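Local coordinates for receptor-like protein kinase ANXUR1 (Arabidopsis thaliana, PDB 6FIG) that probably acts as a membrane-anchored serine/threonine receptor kinase in plant reproduction, sensing extracellular signals through a tandem malectin-like ectodomain, at residues Ala39-Met53 with Leu76-Leu88. Residues are numbered along the deposited sequence; the frame is centred on the assembly and turned at random.
Sequences ATYQDPSLLSTVPYM and LRLYFYPSTYTGL. With CA (calcium ion), chain I.
A chi1 of 177° swings the Y81 ring away from its own backbone N and, from just past the end of strand 73-80, into the loop 39-53, while Y52, whose CG lies beside its own N (chi1 -59°), turns its ring toward Y79. The Y81 hydroxyl is gripped twice. It donates to Y41 O, OH to O 2.6 Å, reaching that carbonyl from above its plane, and it accepts from the backbone of D43, N to OH 2.9 Å. The two bonds tie the backbone of Y41 and D43 to the phenol oxygen and fix its position. L46 CD1 lies over one face of the ring, offset toward the rim, in a CH-pi contact 4.0 Å from the Y81 centroid. At the ring's edge, in plane, sits A39 CB, and M53 adds an oblique Met-aromatic contact, SD to Y81 CE2 3.8 Å. A39 CB also touches Y85 CE1 at 3.7 Å, and the Y85 hydroxyl bonds back to Y81 O and to the side chain of N154.

Further along, the Y52 hydroxyl comes in at the edge of Y79, OH to CD2 3.3 Å, with the two ring planes at 55°. P51 CG meets the same Y79 ring obliquely, near CD2 and CG; the Y79 hydroxyl bonds to E157. P51, preceded by a cis peptide, gives its carbonyl oxygen to calcium, joining S7, C8, T54 and N154 (through its backbone O). Held against the tyrosines of 76-88, the loop thus supplies a calcium ligand in a malectin-like domain's beta-sandwich.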
ATOM      1  N   ALA A  39      -8.405  25.264  11.596  1.00 43.48           N
ATOM      2  CA  ALA A  39      -7.679  26.479  11.232  1.00 45.16           C
ATOM      3  C   ALA A  39      -8.639  27.521  10.657  1.00 48.54           C
ATOM      4  O   ALA A  39      -9.570  27.163   9.940  1.00 49.35           O
ATOM      5  CB  ALA A  39      -6.602  26.180  10.218  1.00 43.72           C
ATOM      6  N   THR A  40      -8.400  28.792  10.978  1.00 51.51           N
ATOM      7  CA  THR A  40      -9.248  29.900  10.497  1.00 55.31           C
ATOM      8  C   THR A  40      -9.062  30.220   9.005  1.00 56.30           C
ATOM      9  O   THR A  40      -9.949  30.813   8.388  1.00 58.57           O
ATOM     10  CB  THR A  40      -8.985  31.213  11.280  1.00 56.91           C
ATOM     11  OG1 THR A  40      -7.579  31.508  11.260  1.00 57.39           O
ATOM     12  CG2 THR A  40      -9.457  31.090  12.714  1.00 57.18           C
ATOM     13  N   TYR A  41      -7.914  29.846   8.445  1.00 55.10           N
ATOM     14  CA  TYR A  41      -7.506  30.279   7.109  1.00 56.04           C
ATOM     15  C   TYR A  41      -6.890  29.102   6.349  1.00 53.61           C
ATOM     16  O   TYR A  41      -6.125  28.327   6.934  1.00 51.42           O
ATOM     17  CB  TYR A  41      -6.522  31.450   7.262  1.00 57.02           C
ATOM     18  CG  TYR A  41      -5.841  31.902   5.997  1.00 58.22           C
ATOM     19  CD1 TYR A  41      -6.566  32.477   4.946  1.00 60.79           C
ATOM     20  CD2 TYR A  41      -4.458  31.767   5.851  1.00 57.05           C
ATOM     21  CE1 TYR A  41      -5.920  32.887   3.779  1.00 61.93           C
ATOM     22  CE2 TYR A  41      -3.811  32.173   4.701  1.00 57.88           C
ATOM     23  CZ  TYR A  41      -4.537  32.734   3.670  1.00 60.15           C
ATOM     24  OH  TYR A  41      -3.855  33.123   2.543  1.00 61.27           O
ATOM     25  N   GLN A  42      -7.279  28.954   5.079  1.00 54.03           N
ATOM     26  CA  GLN A  42      -6.716  27.972   4.164  1.00 53.04           C
ATOM     27  C   GLN A  42      -5.720  28.678   3.252  1.00 53.50           C
ATOM     28  O   GLN A  42      -6.110  29.374   2.318  1.00 55.48           O
ATOM     29  CB  GLN A  42      -7.814  27.276   3.339  1.00 54.02           C
ATOM     30  CG  GLN A  42      -7.248  26.325   2.288  1.00 52.79           C
ATOM     31  CD  GLN A  42      -8.255  25.395   1.626  1.00 53.34           C
ATOM     32  OE1 GLN A  42      -9.427  25.343   1.991  1.00 54.30           O
ATOM     33  NE2 GLN A  42      -7.777  24.638   0.634  1.00 52.77           N
ATOM     34  N   ASP A  43      -4.435  28.503   3.534  1.00 52.21           N
ATOM     35  CA  ASP A  43      -3.370  29.065   2.703  1.00 53.53           C
ATOM     36  C   ASP A  43      -3.459  28.504   1.267  1.00 54.26           C
ATOM     37  O   ASP A  43      -3.605  27.297   1.095  1.00 52.25           O
ATOM     38  CB  ASP A  43      -2.003  28.747   3.316  1.00 51.62           C
ATOM     39  CG  ASP A  43      -0.907  29.642   2.792  1.00 52.55           C
ATOM     40  OD1 ASP A  43      -0.455  29.436   1.649  1.00 52.94           O
ATOM     41  OD2 ASP A  43      -0.483  30.540   3.542  1.00 53.98           O
ATOM     42  N   PRO A  44      -3.399  29.376   0.237  1.00 57.66           N
ATOM     43  CA  PRO A  44      -3.483  28.865  -1.154  1.00 59.13           C
ATOM     44  C   PRO A  44      -2.380  27.907  -1.605  1.00 58.29           C
ATOM     45  O   PRO A  44      -2.563  27.216  -2.605  1.00 59.98           O
ATOM     46  CB  PRO A  44      -3.470  30.138  -2.024  1.00 61.62           C
ATOM     47  CG  PRO A  44      -3.228  31.282  -1.107  1.00 62.10           C
ATOM     48  CD  PRO A  44      -3.528  30.846   0.290  1.00 60.30           C
ATOM     49  N   SER A  45      -1.251  27.870  -0.898  1.00 56.96           N
ATOM     50  CA  SER A  45      -0.206  26.887  -1.158  1.00 55.34           C
ATOM     51  C   SER A  45      -0.528  25.451  -0.685  1.00 53.90           C
ATOM     52  O   SER A  45       0.185  24.523  -1.065  1.00 52.23           O
ATOM     53  CB  SER A  45       1.105  27.342  -0.513  1.00 54.65           C
ATOM     54  OG  SER A  45       1.051  27.207   0.895  1.00 53.66           O
ATOM     55  N   LEU A  46      -1.555  25.264   0.155  1.00 53.85           N
ATOM     56  CA  LEU A  46      -1.939  23.913   0.603  1.00 51.69           C
ATOM     57  C   LEU A  46      -2.517  23.087  -0.553  1.00 52.75           C
ATOM     58  O   LEU A  46      -3.445  23.518  -1.234  1.00 54.58           O
ATOM     59  CB  LEU A  46      -2.955  23.961   1.754  1.00 51.36           C
ATOM     60  CG  LEU A  46      -2.504  24.486   3.119  1.00 50.09           C
ATOM     61  CD1 LEU A  46      -3.710  24.555   4.047  1.00 50.51           C
ATOM     62  CD2 LEU A  46      -1.419  23.622   3.733  1.00 47.78           C
ATOM     63  N   LEU A  47      -1.957  21.895  -0.755  1.00 52.41           N
ATOM     64  CA  LEU A  47      -2.416  20.971  -1.794  1.00 52.86           C
ATOM     65  C   LEU A  47      -3.728  20.316  -1.383  1.00 52.68           C
ATOM     66  O   LEU A  47      -4.563  19.983  -2.237  1.00 54.76           O
ATOM     67  CB  LEU A  47      -1.353  19.899  -2.058  1.00 53.50           C
ATOM     68  CG  LEU A  47       0.066  20.381  -2.399  1.00 54.16           C
ATOM     69  CD1 LEU A  47       1.019  19.204  -2.594  1.00 52.88           C
ATOM     70  CD2 LEU A  47       0.034  21.276  -3.632  1.00 56.34           C
ATOM     71  N   SER A  48      -3.916  20.168  -0.066  1.00 49.81           N
ATOM     72  CA  SER A  48      -5.098  19.537   0.511  1.00 48.56           C
ATOM     73  C   SER A  48      -5.480  20.211   1.823  1.00 46.88           C
ATOM     74  O   SER A  48      -4.629  20.804   2.476  1.00 46.58           O
ATOM     75  CB  SER A  48      -4.772  18.073   0.788  1.00 46.29           C
ATOM     76  OG  SER A  48      -5.930  17.337   1.098  1.00 47.36           O
ATOM     77  N   THR A  49      -6.740  20.077   2.220  1.00 47.16           N
ATOM     78  CA  THR A  49      -7.152  20.423   3.589  1.00 46.54           C
ATOM     79  C   THR A  49      -6.821  19.278   4.574  1.00 43.37           C
ATOM     80  O   THR A  49      -6.975  19.457   5.780  1.00 41.90           O
ATOM     81  CB  THR A  49      -8.653  20.758   3.702  1.00 48.61           C
ATOM     82  OG1 THR A  49      -9.436  19.602   3.391  1.00 50.22           O
ATOM     83  CG2 THR A  49      -9.059  21.920   2.784  1.00 51.07           C
ATOM     84  N   VAL A  50      -6.382  18.117   4.058  1.00 41.53           N
ATOM     85  CA  VAL A  50      -6.109  16.918   4.862  1.00 39.44           C
ATOM     86  C   VAL A  50      -4.591  16.678   4.895  1.00 36.67           C
ATOM     87  O   VAL A  50      -3.990  16.553   3.828  1.00 35.58           O
ATOM     88  CB  VAL A  50      -6.789  15.690   4.206  1.00 40.42           C
ATOM     89  CG1 VAL A  50      -6.483  14.411   4.975  1.00 38.85           C
ATOM     90  CG2 VAL A  50      -8.300  15.899   4.075  1.00 42.73           C
ATOM     91  N   PRO A  51      -3.927  16.619   6.062  1.00 33.85           N
ATOM     92  CA  PRO A  51      -4.487  16.733   7.407  1.00 33.89           C
ATOM     93  C   PRO A  51      -4.464  18.166   7.960  1.00 34.23           C
ATOM     94  O   PRO A  51      -4.867  18.382   9.107  1.00 33.64           O
ATOM     95  CB  PRO A  51      -3.511  15.877   8.223  1.00 32.24           C
ATOM     96  CG  PRO A  51      -2.201  16.158   7.588  1.00 31.39           C
ATOM     97  CD  PRO A  51      -2.494  16.258   6.109  1.00 32.71           C
ATOM     98  N   TYR A  52      -4.019  19.122   7.151  1.00 34.61           N
ATOM     99  CA  TYR A  52      -3.552  20.423   7.640  1.00 34.80           C
ATOM    100  C   TYR A  52      -4.589  21.352   8.289  1.00 35.88           C
ATOM    101  O   TYR A  52      -4.218  22.110   9.175  1.00 36.39           O
ATOM    102  CB  TYR A  52      -2.832  21.180   6.521  1.00 35.45           C
ATOM    103  CG  TYR A  52      -1.634  20.442   5.975  1.00 34.77           C
ATOM    104  CD1 TYR A  52      -0.458  20.341   6.717  1.00 33.93           C
ATOM    105  CD2 TYR A  52      -1.679  19.832   4.718  1.00 35.13           C
ATOM    106  CE1 TYR A  52       0.641  19.662   6.219  1.00 33.34           C
ATOM    107  CE2 TYR A  52      -0.580  19.152   4.213  1.00 34.38           C
ATOM    108  CZ  TYR A  52       0.572  19.077   4.962  1.00 33.28           C
ATOM    109  OH  TYR A  52       1.659  18.388   4.487  1.00 32.62           O
ATOM    110  N   MET A  53      -5.857  21.312   7.867  1.00 37.11           N
ATOM    111  CA  MET A  53      -6.843  22.275   8.363  1.00 38.87           C
ATOM    112  C   MET A  53      -7.429  21.921   9.722  1.00 38.07           C
ATOM    113  O   MET A  53      -8.186  22.707  10.277  1.00 38.46           O
ATOM    114  CB  MET A  53      -7.969  22.492   7.341  1.00 41.57           C
ATOM    115  CG  MET A  53      -7.497  23.257   6.116  1.00 43.09           C
ATOM    116  SD  MET A  53      -6.979  24.952   6.482  1.00 44.46           S
ATOM    117  CE  MET A  53      -8.548  25.764   6.738  1.00 47.29           C
ATOM    118  N   LEU A  76       8.384   7.996  11.136  1.00 19.82           N
ATOM    119  CA  LEU A  76       7.433   8.810  11.880  1.00 20.32           C
ATOM    120  C   LEU A  76       7.382  10.139  11.195  1.00 20.35           C
ATOM    121  O   LEU A  76       8.438  10.786  11.015  1.00 20.57           O
ATOM    122  CB  LEU A  76       7.864   8.976  13.331  1.00 21.18           C
ATOM    123  CG  LEU A  76       7.115  10.022  14.158  1.00 22.42           C
ATOM    124  CD1 LEU A  76       5.664   9.602  14.386  1.00 23.73           C
ATOM    125  CD2 LEU A  76       7.788  10.226  15.507  1.00 24.03           C
ATOM    126  N   ARG A  77       6.195  10.590  10.812  1.00 19.77           N
ATOM    127  CA  ARG A  77       6.013  11.914  10.280  1.00 20.09           C
ATOM    128  C   ARG A  77       5.085  12.735  11.149  1.00 20.85           C
ATOM    129  O   ARG A  77       4.060  12.227  11.600  1.00 21.75           O
ATOM    130  CB  ARG A  77       5.407  11.888   8.885  1.00 21.07           C
ATOM    131  CG  ARG A  77       6.318  11.256   7.864  1.00 21.19           C
ATOM    132  CD  ARG A  77       5.676  11.189   6.510  1.00 22.34           C
ATOM    133  NE  ARG A  77       6.558  10.473   5.599  1.00 22.57           N
ATOM    134  CZ  ARG A  77       6.171   9.596   4.680  1.00 22.40           C
ATOM    135  NH1 ARG A  77       4.901   9.276   4.497  1.00 23.17           N
ATOM    136  NH2 ARG A  77       7.092   8.989   3.941  1.00 21.75           N
ATOM    137  N   LEU A  78       5.444  13.990  11.323  1.00 20.82           N
ATOM    138  CA  LEU A  78       4.658  14.954  12.081  1.00 21.40           C
ATOM    139  C   LEU A  78       4.330  16.111  11.144  1.00 22.19           C
ATOM    140  O   LEU A  78       5.237  16.716  10.553  1.00 21.97           O
ATOM    141  CB  LEU A  78       5.449  15.461  13.280  1.00 21.96           C
ATOM    142  CG  LEU A  78       5.957  14.371  14.229  1.00 21.95           C
ATOM    143  CD1 LEU A  78       6.775  14.982  15.327  1.00 22.56           C
ATOM    144  CD2 LEU A  78       4.817  13.552  14.825  1.00 22.79           C
ATOM    145  N   TYR A  79       3.037  16.401  10.997  1.00 22.83           N
ATOM    146  CA  TYR A  79       2.533  17.438  10.088  1.00 24.27           C
ATOM    147  C   TYR A  79       2.076  18.640  10.902  1.00 25.11           C
ATOM    148  O   TYR A  79       1.277  18.483  11.838  1.00 25.81           O
ATOM    149  CB  TYR A  79       1.336  16.921   9.278  1.00 25.00           C
ATOM    150  CG  TYR A  79       1.654  15.823   8.273  1.00 25.19           C
ATOM    151  CD1 TYR A  79       2.035  14.548   8.676  1.00 24.31           C
ATOM    152  CD2 TYR A  79       1.559  16.072   6.902  1.00 26.13           C
ATOM    153  CE1 TYR A  79       2.337  13.554   7.750  1.00 23.99           C
ATOM    154  CE2 TYR A  79       1.838  15.082   5.962  1.00 26.17           C
ATOM    155  CZ  TYR A  79       2.219  13.826   6.388  1.00 25.60           C
ATOM    156  OH  TYR A  79       2.491  12.870   5.427  1.00 26.32           O
ATOM    157  N   PHE A  80       2.544  19.820  10.519  1.00 25.65           N
ATOM    158  CA  PHE A  80       2.201  21.057  11.198  1.00 26.82           C
ATOM    159  C   PHE A  80       1.746  22.131  10.217  1.00 28.31           C
ATOM    160  O   PHE A  80       2.380  22.347   9.182  1.00 28.02           O
ATOM    161  CB  PHE A  80       3.418  21.580  11.941  1.00 26.83           C
ATOM    162  CG  PHE A  80       3.967  20.635  12.965  1.00 25.63           C
ATOM    163  CD1 PHE A  80       3.324  20.454  14.169  1.00 25.59           C
ATOM    164  CD2 PHE A  80       5.147  19.918  12.717  1.00 24.22           C
ATOM    165  CE1 PHE A  80       3.848  19.586  15.119  1.00 24.82           C
ATOM    166  CE2 PHE A  80       5.667  19.056  13.664  1.00 24.02           C
ATOM    167  CZ  PHE A  80       5.022  18.893  14.870  1.00 24.45           C
ATOM    168  N   TYR A  81       0.656  22.803  10.564  1.00 29.54           N
ATOM    169  CA  TYR A  81       0.134  23.941   9.804  1.00 31.81           C
ATOM    170  C   TYR A  81      -0.110  25.088  10.800  1.00 33.33           C
ATOM    171  O   TYR A  81      -1.172  25.139  11.409  1.00 34.73           O
ATOM    172  CB  TYR A  81      -1.163  23.543   9.099  1.00 33.18           C
ATOM    173  CG  TYR A  81      -1.816  24.677   8.349  1.00 34.94           C
ATOM    174  CD1 TYR A  81      -1.135  25.337   7.336  1.00 36.06           C
ATOM    175  CD2 TYR A  81      -3.116  25.086   8.643  1.00 36.76           C
ATOM    176  CE1 TYR A  81      -1.726  26.388   6.642  1.00 38.42           C
ATOM    177  CE2 TYR A  81      -3.719  26.134   7.950  1.00 39.32           C
ATOM    178  CZ  TYR A  81      -3.018  26.778   6.948  1.00 39.80           C
ATOM    179  OH  TYR A  81      -3.632  27.825   6.273  1.00 43.81           O
ATOM    180  N   PRO A  82       0.881  25.986  10.988  1.00 34.59           N
ATOM    181  CA  PRO A  82       0.658  27.079  11.934  1.00 36.92           C
ATOM    182  C   PRO A  82      -0.447  28.011  11.460  1.00 38.95           C
ATOM    183  O   PRO A  82      -0.443  28.452  10.314  1.00 40.80           O
ATOM    184  CB  PRO A  82       2.014  27.794  12.008  1.00 37.45           C
ATOM    185  CG  PRO A  82       2.790  27.335  10.833  1.00 36.39           C
ATOM    186  CD  PRO A  82       2.248  26.001  10.432  1.00 34.99           C
ATOM    187  N   SER A  83      -1.395  28.279  12.354  1.00 39.50           N
ATOM    188  CA  SER A  83      -2.542  29.157  12.087  1.00 41.49           C
ATOM    189  C   SER A  83      -3.178  29.504  13.427  1.00 42.48           C
ATOM    190  O   SER A  83      -2.691  29.080  14.476  1.00 40.74           O
ATOM    191  CB  SER A  83      -3.569  28.452  11.194  1.00 41.80           C
ATOM    192  OG  SER A  83      -4.620  29.326  10.812  1.00 44.86           O
ATOM    193  N   THR A  84      -4.260  30.267  13.398  1.00 44.83           N
ATOM    194  CA  THR A  84      -4.981  30.577  14.628  1.00 46.14           C
ATOM    195  C   THR A  84      -5.943  29.430  14.912  1.00 45.15           C
ATOM    196  O   THR A  84      -6.815  29.123  14.101  1.00 46.61           O
ATOM    197  CB  THR A  84      -5.707  31.927  14.541  1.00 49.17           C
ATOM    198  OG1 THR A  84      -4.741  32.948  14.264  1.00 51.00           O
ATOM    199  CG2 THR A  84      -6.414  32.267  15.860  1.00 50.45           C
ATOM    200  N   TYR A  85      -5.741  28.781  16.057  1.00 43.57           N
ATOM    201  CA  TYR A  85      -6.601  27.707  16.532  1.00 42.18           C
ATOM    202  C   TYR A  85      -7.210  28.156  17.853  1.00 43.92           C
ATOM    203  O   TYR A  85      -6.470  28.585  18.747  1.00 43.50           O
ATOM    204  CB  TYR A  85      -5.776  26.466  16.767  1.00 39.73           C
ATOM    205  CG  TYR A  85      -5.165  25.896  15.507  1.00 37.69           C
ATOM    206  CD1 TYR A  85      -5.959  25.233  14.567  1.00 37.55           C
ATOM    207  CD2 TYR A  85      -3.806  25.985  15.274  1.00 36.66           C
ATOM    208  CE1 TYR A  85      -5.415  24.697  13.421  1.00 36.28           C
ATOM    209  CE2 TYR A  85      -3.237  25.442  14.124  1.00 35.05           C
ATOM    210  CZ  TYR A  85      -4.048  24.799  13.204  1.00 35.33           C
ATOM    211  OH  TYR A  85      -3.474  24.244  12.072  1.00 33.44           O
ATOM    212  N   THR A  86      -8.538  28.051  17.953  1.00 45.18           N
ATOM    213  CA  THR A  86      -9.307  28.363  19.180  1.00 47.16           C
ATOM    214  C   THR A  86      -8.903  29.694  19.834  1.00 48.60           C
ATOM    215  O   THR A  86      -8.799  29.799  21.061  1.00 49.11           O
ATOM    216  CB  THR A  86      -9.242  27.180  20.176  1.00 46.64           C
ATOM    217  OG1 THR A  86      -7.879  26.895  20.538  1.00 47.29           O
ATOM    218  CG2 THR A  86      -9.814  25.926  19.517  1.00 46.20           C
ATOM    219  N   GLY A  87      -8.683  30.708  18.995  1.00 49.11           N
ATOM    220  CA  GLY A  87      -8.281  32.040  19.450  1.00 49.94           C
ATOM    221  C   GLY A  87      -6.859  32.201  19.976  1.00 48.47           C
ATOM    222  O   GLY A  87      -6.494  33.291  20.412  1.00 49.72           O
ATOM    223  N   LEU A  88      -6.041  31.145  19.933  1.00 46.44           N
ATOM    224  CA  LEU A  88      -4.686  31.219  20.477  1.00 46.17           C
ATOM    225  C   LEU A  88      -3.750  31.880  19.468  1.00 47.08           C
ATOM    226  O   LEU A  88      -3.974  31.789  18.275  1.00 47.72           O
ATOM    227  CB  LEU A  88      -4.161  29.830  20.850  1.00 44.15           C
ATOM    228  CG  LEU A  88      -4.900  29.078  21.956  1.00 44.07           C
ATOM    229  CD1 LEU A  88      -4.374  27.658  22.068  1.00 42.63           C
ATOM    230  CD2 LEU A  88      -4.767  29.814  23.288  1.00 45.40           C
TER
HETATM  231 CA    CA I 502      -5.612  17.232  11.142  1.00 43.55          CA
HETATM  232  O   HOH W   1      -1.116  30.076   6.446  1.00 51.78           O